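Local coordinates for DNA repair protein rhp9/CRB2 (Schizosaccharomyces pombe, PDB 2FHD), which probably acts in DNA repair by recognising the methylation state of a lysine in histone H4 through its tandem Tudor domains, at residues A[122-126]-A[127-131]; A[52-56]-A[57-61]; A[87-90]-A[91-95]. All blocks are in the same frame, centred on the assembly; numbering follows the deposited sequence.

Interaction 1: A[122-126]-A[127-131]; sequences IYVAP and VNIRR
Val124 carries CG1 opposite its backbone N (chi1 -162°), while Ile129 sets its own CG1 opposite the carbonyl carbon (chi1 -80°), and these two torsions bring the CG1 atoms together at 3.6 Å. The side chains cross at about a right angle, and Ile129 CD1 lies 4.0 Å from the same methyl of Val124. Branched aliphatic residues suit both places, since they are buried and meet through carbon alone. Val124 CG1 also rests on Asn128 CB, 4.0 Å away. Replacing Ile129 by an alanine removes CG1 and CD1, which would probably leave a gap beside Val124 and strip its methyl of its main apolar partner across the turn.

Beside this contact the chain turns into a short helix with Ala125 at the N-cap position. Ala125 O accepts the first i+4 helical bond, from Ile129 N at 2.9 Å, nearly in line with the carbonyl bond. Asn128 N gives the same oxygen a second, weak bond of 2.8 Å, so two amides of the first turn converge on it. Pro126 suits the first helical position, where its ring favours a helical phi and no amide hydrogen is needed; its O receives a weak bond from Arg130 N at 3.2 Å.

Arg130 forms cation-pi contacts with Phe16 and Tyr24 of a second subunit, aromatic residues that probably belong to a Tudor methyl-lysine pocket. On its own chain, the segment 122-126 leaves the edge strand 122-123, whose Tyr123 pairs through the backbone with Gln71 of strand 69-72. The neighbouring Val124 instead bonds to Tyr23 of strand 23-32, so the approach to the helix runs between the sheets of the two Tudor domains.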
loop_
_atom_site.group_PDB
_atom_site.type_symbol
_atom_site.label_atom_id
_atom_site.label_comp_id
_atom_site.label_asym_id
_atom_site.label_seq_id
_atom_site.Cartn_x
_atom_site.Cartn_y
_atom_site.Cartn_z
ATOM N N ILE A 122 1.782 -20.958 -13.905
ATOM C CA ILE A 122 2.282 -20.493 -15.189
ATOM C C ILE A 122 3.149 -19.264 -15.131
ATOM O O ILE A 122 2.883 -18.303 -14.394
ATOM C CB ILE A 122 1.086 -20.251 -16.166
ATOM C CG1 ILE A 122 0.350 -21.577 -16.397
ATOM C CG2 ILE A 122 1.486 -19.568 -17.517
ATOM C CD1 ILE A 122 1.152 -22.700 -17.100
ATOM N N TYR A 123 4.187 -19.258 -15.961
ATOM C CA TYR A 123 4.907 -18.015 -16.242
ATOM C C TYR A 123 5.431 -18.130 -17.639
ATOM O O TYR A 123 5.471 -19.235 -18.190
ATOM C CB TYR A 123 5.999 -17.722 -15.229
ATOM C CG TYR A 123 7.178 -18.704 -15.208
ATOM C CD1 TYR A 123 8.400 -18.371 -15.779
ATOM C CD2 TYR A 123 7.053 -19.973 -14.603
ATOM C CE1 TYR A 123 9.500 -19.266 -15.752
ATOM C CE2 TYR A 123 8.138 -20.877 -14.572
ATOM C CZ TYR A 123 9.361 -20.501 -15.136
ATOM O OH TYR A 123 10.429 -21.396 -15.081
ATOM N N VAL A 124 5.743 -16.990 -18.261
ATOM C CA VAL A 124 5.947 -16.969 -19.703
ATOM C C VAL A 124 7.130 -16.117 -20.104
ATOM O O VAL A 124 7.292 -14.986 -19.620
ATOM C CB VAL A 124 4.660 -16.552 -20.499
ATOM C CG1 VAL A 124 4.805 -16.993 -21.975
ATOM C CG2 VAL A 124 3.438 -17.222 -19.931
ATOM N N ALA A 125 7.975 -16.673 -20.970
ATOM C CA ALA A 125 9.061 -15.927 -21.477
ATOM C C ALA A 125 8.529 -14.845 -22.410
ATOM O O ALA A 125 7.671 -15.107 -23.264
ATOM C CB ALA A 125 10.015 -16.819 -22.191
ATOM N N PRO A 126 9.063 -13.631 -22.272
ATOM C CA PRO A 126 8.717 -12.621 -23.273
ATOM C C PRO A 126 8.837 -13.093 -24.758
ATOM O O PRO A 126 8.001 -12.674 -25.575
ATOM C CB PRO A 126 9.720 -11.460 -22.952
ATOM C CG PRO A 126 10.010 -11.630 -21.485
ATOM C CD PRO A 126 10.038 -13.124 -21.262
ATOM N N VAL A 127 9.860 -13.904 -25.141
ATOM C CA VAL A 127 9.907 -14.368 -26.562
ATOM C C VAL A 127 8.733 -15.253 -26.920
ATOM O O VAL A 127 8.305 -15.334 -28.047
ATOM C CB VAL A 127 11.229 -15.130 -27.014
ATOM C CG1 VAL A 127 12.373 -14.204 -27.242
ATOM C CG2 VAL A 127 11.582 -16.286 -26.135
ATOM N N ASN A 128 8.182 -15.933 -25.934
ATOM C CA ASN A 128 7.021 -16.753 -26.188
ATOM C C ASN A 128 5.758 -15.952 -26.240
ATOM O O ASN A 128 4.899 -16.237 -27.033
ATOM C CB ASN A 128 6.988 -17.837 -25.162
ATOM C CG ASN A 128 8.064 -18.852 -25.435
ATOM O OD1 ASN A 128 8.101 -19.442 -26.534
ATOM N ND2 ASN A 128 8.981 -19.009 -24.517
ATOM N N ILE A 129 5.683 -14.902 -25.433
ATOM C CA ILE A 129 4.557 -13.994 -25.423
ATOM C C ILE A 129 4.365 -13.238 -26.778
ATOM O O ILE A 129 3.240 -12.868 -27.122
ATOM C CB ILE A 129 4.643 -12.947 -24.204
ATOM C CG1 ILE A 129 4.173 -13.602 -22.913
ATOM C CG2 ILE A 129 3.782 -11.683 -24.530
ATOM C CD1 ILE A 129 2.590 -13.817 -22.872
ATOM N N ARG A 130 5.439 -13.022 -27.535
ATOM C CA ARG A 130 5.291 -12.281 -28.788
ATOM C C ARG A 130 4.445 -13.040 -29.805
ATOM O O ARG A 130 3.825 -12.454 -30.736
ATOM C CB ARG A 130 6.631 -11.702 -29.345
ATOM C CG ARG A 130 7.702 -12.668 -29.637
ATOM C CD ARG A 130 8.928 -11.971 -30.322
ATOM N NE ARG A 130 8.846 -12.048 -31.807
ATOM C CZ ARG A 130 8.804 -10.960 -32.536
ATOM N NH1 ARG A 130 8.857 -9.819 -31.869
ATOM N NH2 ARG A 130 8.692 -10.993 -33.876
ATOM N N ARG A 131 4.283 -14.327 -29.557
ATOM C CA ARG A 131 3.436 -15.097 -30.441
ATOM C C ARG A 131 2.013 -15.413 -29.937
ATOM O O ARG A 131 1.238 -16.026 -30.592
ATOM C CB ARG A 131 4.235 -16.268 -30.991
ATOM C CG ARG A 131 5.631 -15.697 -31.686
ATOM C CD ARG A 131 5.407 -14.737 -32.942
ATOM N NE ARG A 131 5.160 -15.477 -34.187
ATOM C CZ ARG A 131 3.982 -15.566 -34.838
ATOM N NH1 ARG A 131 2.859 -14.946 -34.411
ATOM N NH2 ARG A 131 3.917 -16.286 -35.955
#

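Interaction 2: A[52-56]-A[57-61]; sequences STVNS and NQIKR
A type I beta turn from Asn55 to Gln58 joins strand 51-55 to strand 59-61, the two outermost strands of the first Tudor domain's antiparallel sheet. Gln58 N closes the turn on Asn55 O at 2.9 Å. The Gln58 side chain then reaches back along the turn: its OE1 accepts a nearly straight bond of 2.8 Å from Asn55 N. Asn55 is thus held through both its backbone N and its backbone O by one residue, and glutamine suits the place because its chain, extended beyond CG (chi2 169°), is long enough to carry an acceptor to that amide.

The amide of Asn55 lies against that of Gln58, the two planes stacked only 7° apart, with Asn55 ND2 3.5 Å from Gln58 CD. CG of Asn55 sits between its backbone N and carbonyl carbon (chi1 61°), which folds the side chain back over the turn. Here two flat polar groups lie face on face without bonding to each other.

On the inner side of the turn the contact is apolar. Val54 CG2 meets Ile59 CB at 4.0 Å, the side chains crossing at about a right angle, and Val54 CB lies 3.7 Å from Gln58 CB. Both beta-branched residues are buried, and Ile59 continues onto Tyr42 and Val44 of strand 41-46. A water spans the far side, donating to Ser56 O at 2.9 Å and accepting from Ile59 N.

Polar atoms therefore fix the bend, side-chain amide and water standing in for backbone partners where regular strand pairing lapses, while the hydrophobic pair on its inner side ties it to the sheet.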
loop_
_atom_site.group_PDB
_atom_site.type_symbol
_atom_site.label_atom_id
_atom_site.label_comp_id
_atom_site.label_asym_id
_atom_site.label_seq_id
_atom_site.Cartn_x
_atom_site.Cartn_y
_atom_site.Cartn_z
ATOM N N SER A 52 2.567 -3.066 -9.669
ATOM C CA SER A 52 3.447 -2.514 -10.673
ATOM C C SER A 52 2.661 -1.789 -11.758
ATOM O O SER A 52 1.512 -2.094 -11.989
ATOM C CB SER A 52 4.240 -3.659 -11.278
ATOM O OG SER A 52 5.207 -3.152 -12.135
ATOM N N THR A 53 3.264 -0.808 -12.403
ATOM C CA THR A 53 2.633 -0.066 -13.503
ATOM C C THR A 53 3.323 -0.392 -14.846
ATOM O O THR A 53 4.546 -0.267 -14.910
ATOM C CB THR A 53 2.711 1.443 -13.237
ATOM O OG1 THR A 53 2.006 1.671 -12.023
ATOM C CG2 THR A 53 1.918 2.273 -14.349
ATOM N N VAL A 54 2.589 -0.837 -15.866
ATOM C CA VAL A 54 3.233 -1.375 -17.070
ATOM C C VAL A 54 2.594 -0.713 -18.258
ATOM O O VAL A 54 1.463 -0.211 -18.149
ATOM C CB VAL A 54 3.050 -2.966 -17.219
ATOM C CG1 VAL A 54 3.767 -3.689 -16.103
ATOM C CG2 VAL A 54 1.564 -3.405 -17.336
ATOM N N ASN A 55 3.267 -0.702 -19.399
ATOM C CA ASN A 55 2.576 -0.202 -20.583
ATOM C C ASN A 55 1.736 -1.264 -21.280
ATOM O O ASN A 55 1.740 -2.451 -20.858
ATOM C CB ASN A 55 3.537 0.486 -21.567
ATOM C CG ASN A 55 4.616 -0.421 -22.091
ATOM O OD1 ASN A 55 4.370 -1.456 -22.744
ATOM N ND2 ASN A 55 5.877 0.010 -21.871
ATOM N N SER A 56 1.076 -0.858 -22.385
ATOM C CA SER A 56 0.114 -1.716 -23.117
ATOM C C SER A 56 0.841 -2.818 -23.884
ATOM O O SER A 56 0.244 -3.766 -24.312
ATOM C CB SER A 56 -0.698 -0.888 -24.105
ATOM O OG SER A 56 0.144 -0.574 -25.221
ATOM N N ASN A 57 2.144 -2.655 -24.059
ATOM C CA ASN A 57 3.022 -3.680 -24.579
ATOM C C ASN A 57 3.516 -4.696 -23.514
ATOM O O ASN A 57 4.301 -5.569 -23.825
ATOM C CB ASN A 57 4.301 -3.006 -25.102
ATOM C CG ASN A 57 4.115 -2.357 -26.461
ATOM O OD1 ASN A 57 3.216 -2.699 -27.237
ATOM N ND2 ASN A 57 4.947 -1.377 -26.738
ATOM N N GLN A 58 3.096 -4.549 -22.280
ATOM C CA GLN A 58 3.643 -5.370 -21.242
ATOM C C GLN A 58 2.544 -6.159 -20.530
ATOM O O GLN A 58 2.774 -6.619 -19.418
ATOM C CB GLN A 58 4.412 -4.473 -20.275
ATOM C CG GLN A 58 5.779 -4.022 -20.837
ATOM C CD GLN A 58 6.422 -2.904 -19.958
ATOM O OE1 GLN A 58 5.733 -2.093 -19.365
ATOM N NE2 GLN A 58 7.722 -2.908 -19.863
ATOM N N ILE A 59 1.404 -6.412 -21.223
ATOM C CA ILE A 59 0.260 -6.968 -20.568
ATOM C C ILE A 59 -0.622 -7.685 -21.578
ATOM O O ILE A 59 -0.847 -7.190 -22.695
ATOM C CB ILE A 59 -0.526 -5.858 -19.772
ATOM C CG1 ILE A 59 -1.599 -6.403 -18.868
ATOM C CG2 ILE A 59 -1.232 -4.820 -20.672
ATOM C CD1 ILE A 59 -2.153 -5.315 -17.920
ATOM N N LYS A 60 -1.070 -8.881 -21.188
ATOM C CA LYS A 60 -1.983 -9.701 -22.012
ATOM C C LYS A 60 -3.141 -10.162 -21.133
ATOM O O LYS A 60 -2.936 -10.317 -19.942
ATOM C CB LYS A 60 -1.235 -10.944 -22.492
ATOM C CG LYS A 60 -0.083 -10.677 -23.411
ATOM C CD LYS A 60 -0.599 -10.340 -24.874
ATOM C CE LYS A 60 0.516 -9.855 -25.698
ATOM N NZ LYS A 60 -0.003 -9.446 -27.067
ATOM N N ARG A 61 -4.312 -10.433 -21.701
ATOM C CA ARG A 61 -5.349 -11.170 -20.981
ATOM C C ARG A 61 -4.772 -12.549 -20.550
ATOM O O ARG A 61 -4.087 -13.178 -21.320
ATOM C CB ARG A 61 -6.530 -11.451 -21.923
ATOM C CG ARG A 61 -7.775 -10.569 -21.845
ATOM C CD ARG A 61 -9.099 -11.418 -21.831
ATOM N NE ARG A 61 -10.110 -10.667 -21.041
ATOM C CZ ARG A 61 -11.102 -11.177 -20.291
ATOM N NH1 ARG A 61 -11.336 -12.485 -20.210
ATOM N NH2 ARG A 61 -11.893 -10.366 -19.623
HETATM O O HOH W 1 1.229 -6.440 -24.415
#

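Interaction 3: A[87-90]-A[91-95]; sequences RSTN and EQLSL
Arg87, Glu91 and Leu93 meet in the long loop between strands 80-86 and 105-110 of the second Tudor domain, a surface segment without regular secondary structure that includes an ST turn at Thr89. Hydrogen bonds give it most of its order. Arg87 NH1 donates to Glu91 O at 2.8 Å, the oxygen lying in the guanidinium plane and the bond nearly straight (164°). The same nitrogen gives a second bond to Thr89 O, 2.9 Å away, coming from above that carbonyl plane. NE of Arg87 is bonded to Asn102 O on the same chain, so the guanidinium gathers carbonyls from separate parts of the loop; arginine suits the role because its several N-H groups fan out in one plane. In the ST turn proper, Glu91 N donates to Thr89 OG1 at 3.2 Å. Thr89 holds that hydroxyl opposite its backbone N (chi1 -175°), where it can turn back to the amide two residues on.

Van der Waals contacts accompany these bonds. Leu93 CD1 packs over one face of the Arg87 guanidinium, toward its rim, and Leu93 CB is 3.8 Å from Arg87 NH2. Thr89 and Leu93 reach toward each other tip to tip, with Thr89 CG2 at 3.9 Å from Leu93 CD1. Threonine serves both kinds of contact, its hydroxyl accepting from an amide and its methyl meeting leucine, while Leu93 also leans on Val98.

Water-mediated contact completes the set on the exposed side. The amide of Asn90 and the carboxylate of Glu91 lie with planes 13° apart, and a single water links them, accepting from Asn90 ND2 at 2.6 Å and donating to Glu91 OE2 at 3.3 Å.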
loop_
_atom_site.group_PDB
_atom_site.type_symbol
_atom_site.label_atom_id
_atom_site.label_comp_id
_atom_site.label_asym_id
_atom_site.label_seq_id
_atom_site.Cartn_x
_atom_site.Cartn_y
_atom_site.Cartn_z
ATOM N N ARG A 87 -11.755 -25.764 -15.518
ATOM C CA ARG A 87 -12.084 -25.546 -14.122
ATOM C C ARG A 87 -12.386 -26.871 -13.327
ATOM O O ARG A 87 -13.324 -27.622 -13.626
ATOM C CB ARG A 87 -13.226 -24.506 -14.016
ATOM C CG ARG A 87 -13.423 -23.973 -12.599
ATOM C CD ARG A 87 -14.663 -23.093 -12.472
ATOM N NE ARG A 87 -14.172 -21.930 -11.745
ATOM C CZ ARG A 87 -14.236 -21.735 -10.426
ATOM N NH1 ARG A 87 -14.893 -22.588 -9.614
ATOM N NH2 ARG A 87 -13.700 -20.618 -9.937
ATOM N N SER A 88 -11.580 -27.137 -12.312
ATOM C CA SER A 88 -11.636 -28.405 -11.615
ATOM C C SER A 88 -12.762 -28.457 -10.602
ATOM O O SER A 88 -13.017 -29.490 -10.013
ATOM C CB SER A 88 -10.336 -28.696 -10.851
ATOM O OG SER A 88 -10.278 -27.874 -9.693
ATOM N N THR A 89 -13.423 -27.351 -10.346
ATOM C CA THR A 89 -14.330 -27.350 -9.228
ATOM C C THR A 89 -15.393 -26.315 -9.380
ATOM O O THR A 89 -15.280 -25.390 -10.183
ATOM C CB THR A 89 -13.613 -27.072 -7.914
ATOM O OG1 THR A 89 -14.572 -27.219 -6.862
ATOM C CG2 THR A 89 -13.100 -25.635 -7.930
ATOM N N ASN A 90 -16.456 -26.489 -8.608
ATOM C CA ASN A 90 -17.529 -25.546 -8.716
ATOM C C ASN A 90 -17.560 -24.554 -7.548
ATOM O O ASN A 90 -18.245 -23.539 -7.635
ATOM C CB ASN A 90 -18.860 -26.195 -9.110
ATOM C CG ASN A 90 -19.435 -27.076 -8.040
ATOM O OD1 ASN A 90 -20.610 -27.386 -8.120
ATOM N ND2 ASN A 90 -18.629 -27.514 -7.049
ATOM N N GLU A 91 -16.719 -24.807 -6.533
ATOM C CA GLU A 91 -16.544 -23.924 -5.387
ATOM C C GLU A 91 -15.919 -22.595 -5.802
ATOM O O GLU A 91 -15.327 -22.484 -6.884
ATOM C CB GLU A 91 -15.675 -24.563 -4.296
ATOM C CG GLU A 91 -15.680 -26.087 -4.270
ATOM C CD GLU A 91 -16.848 -26.727 -3.485
ATOM O OE1 GLU A 91 -16.551 -27.479 -2.510
ATOM O OE2 GLU A 91 -18.047 -26.510 -3.853
ATOM N N GLN A 92 -16.104 -21.587 -4.940
ATOM C CA GLN A 92 -15.525 -20.251 -5.104
ATOM C C GLN A 92 -14.019 -20.419 -4.977
ATOM O O GLN A 92 -13.526 -21.121 -4.070
ATOM C CB GLN A 92 -16.078 -19.263 -4.051
ATOM C CG GLN A 92 -15.328 -17.904 -3.972
ATOM C CD GLN A 92 -16.114 -16.780 -3.224
ATOM O OE1 GLN A 92 -15.509 -15.872 -2.621
ATOM N NE2 GLN A 92 -17.457 -16.839 -3.274
ATOM N N LEU A 93 -13.279 -19.848 -5.922
ATOM C CA LEU A 93 -11.836 -19.972 -5.844
ATOM C C LEU A 93 -11.384 -18.568 -5.706
ATOM O O LEU A 93 -12.088 -17.666 -6.088
ATOM C CB LEU A 93 -11.247 -20.636 -7.089
ATOM C CG LEU A 93 -11.352 -22.151 -7.203
ATOM C CD1 LEU A 93 -10.711 -22.615 -8.478
ATOM C CD2 LEU A 93 -10.705 -22.871 -6.037
ATOM N N SER A 94 -10.222 -18.394 -5.134
ATOM C CA SER A 94 -9.620 -17.099 -4.987
ATOM C C SER A 94 -9.031 -16.567 -6.326
ATOM O O SER A 94 -8.667 -17.335 -7.217
ATOM C CB SER A 94 -8.517 -17.254 -3.951
ATOM O OG SER A 94 -7.326 -16.726 -4.472
ATOM N N LEU A 95 -8.895 -15.258 -6.434
ATOM C CA LEU A 95 -8.354 -14.633 -7.630
ATOM C C LEU A 95 -6.970 -15.173 -8.094
ATOM O O LEU A 95 -6.745 -15.393 -9.269
ATOM C CB LEU A 95 -8.229 -13.128 -7.369
ATOM C CG LEU A 95 -8.667 -12.119 -8.378
ATOM C CD1 LEU A 95 -9.852 -12.584 -9.254
ATOM C CD2 LEU A 95 -8.966 -10.811 -7.635
HETATM O O HOH W 2 -19.539 -29.090 -5.237
#

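Overall arrangement
Along the chain the order is interaction 2, interaction 3, interaction 1. Interaction 2 lies in the first Tudor domain, interaction 3 in the second, and interaction 1 runs from strand 122-123 of the second sheet into helix 126-129. The two sheets share the same strand order, as expected of tandem Tudor repeats. Interactions 1 and 2 have centres 13 Å apart and touch, Ile129 CG2 lying 3.9 Å from Lys60 CE, so the short helix 126-129 meets strand 59-61 through the Lys60 side chain, bringing elements of the two domains together. Interaction 3 is remote, its centre about 25 Å from that of interaction 1 and 26 Å from that of interaction 2, on the opposite side of the chain's centre.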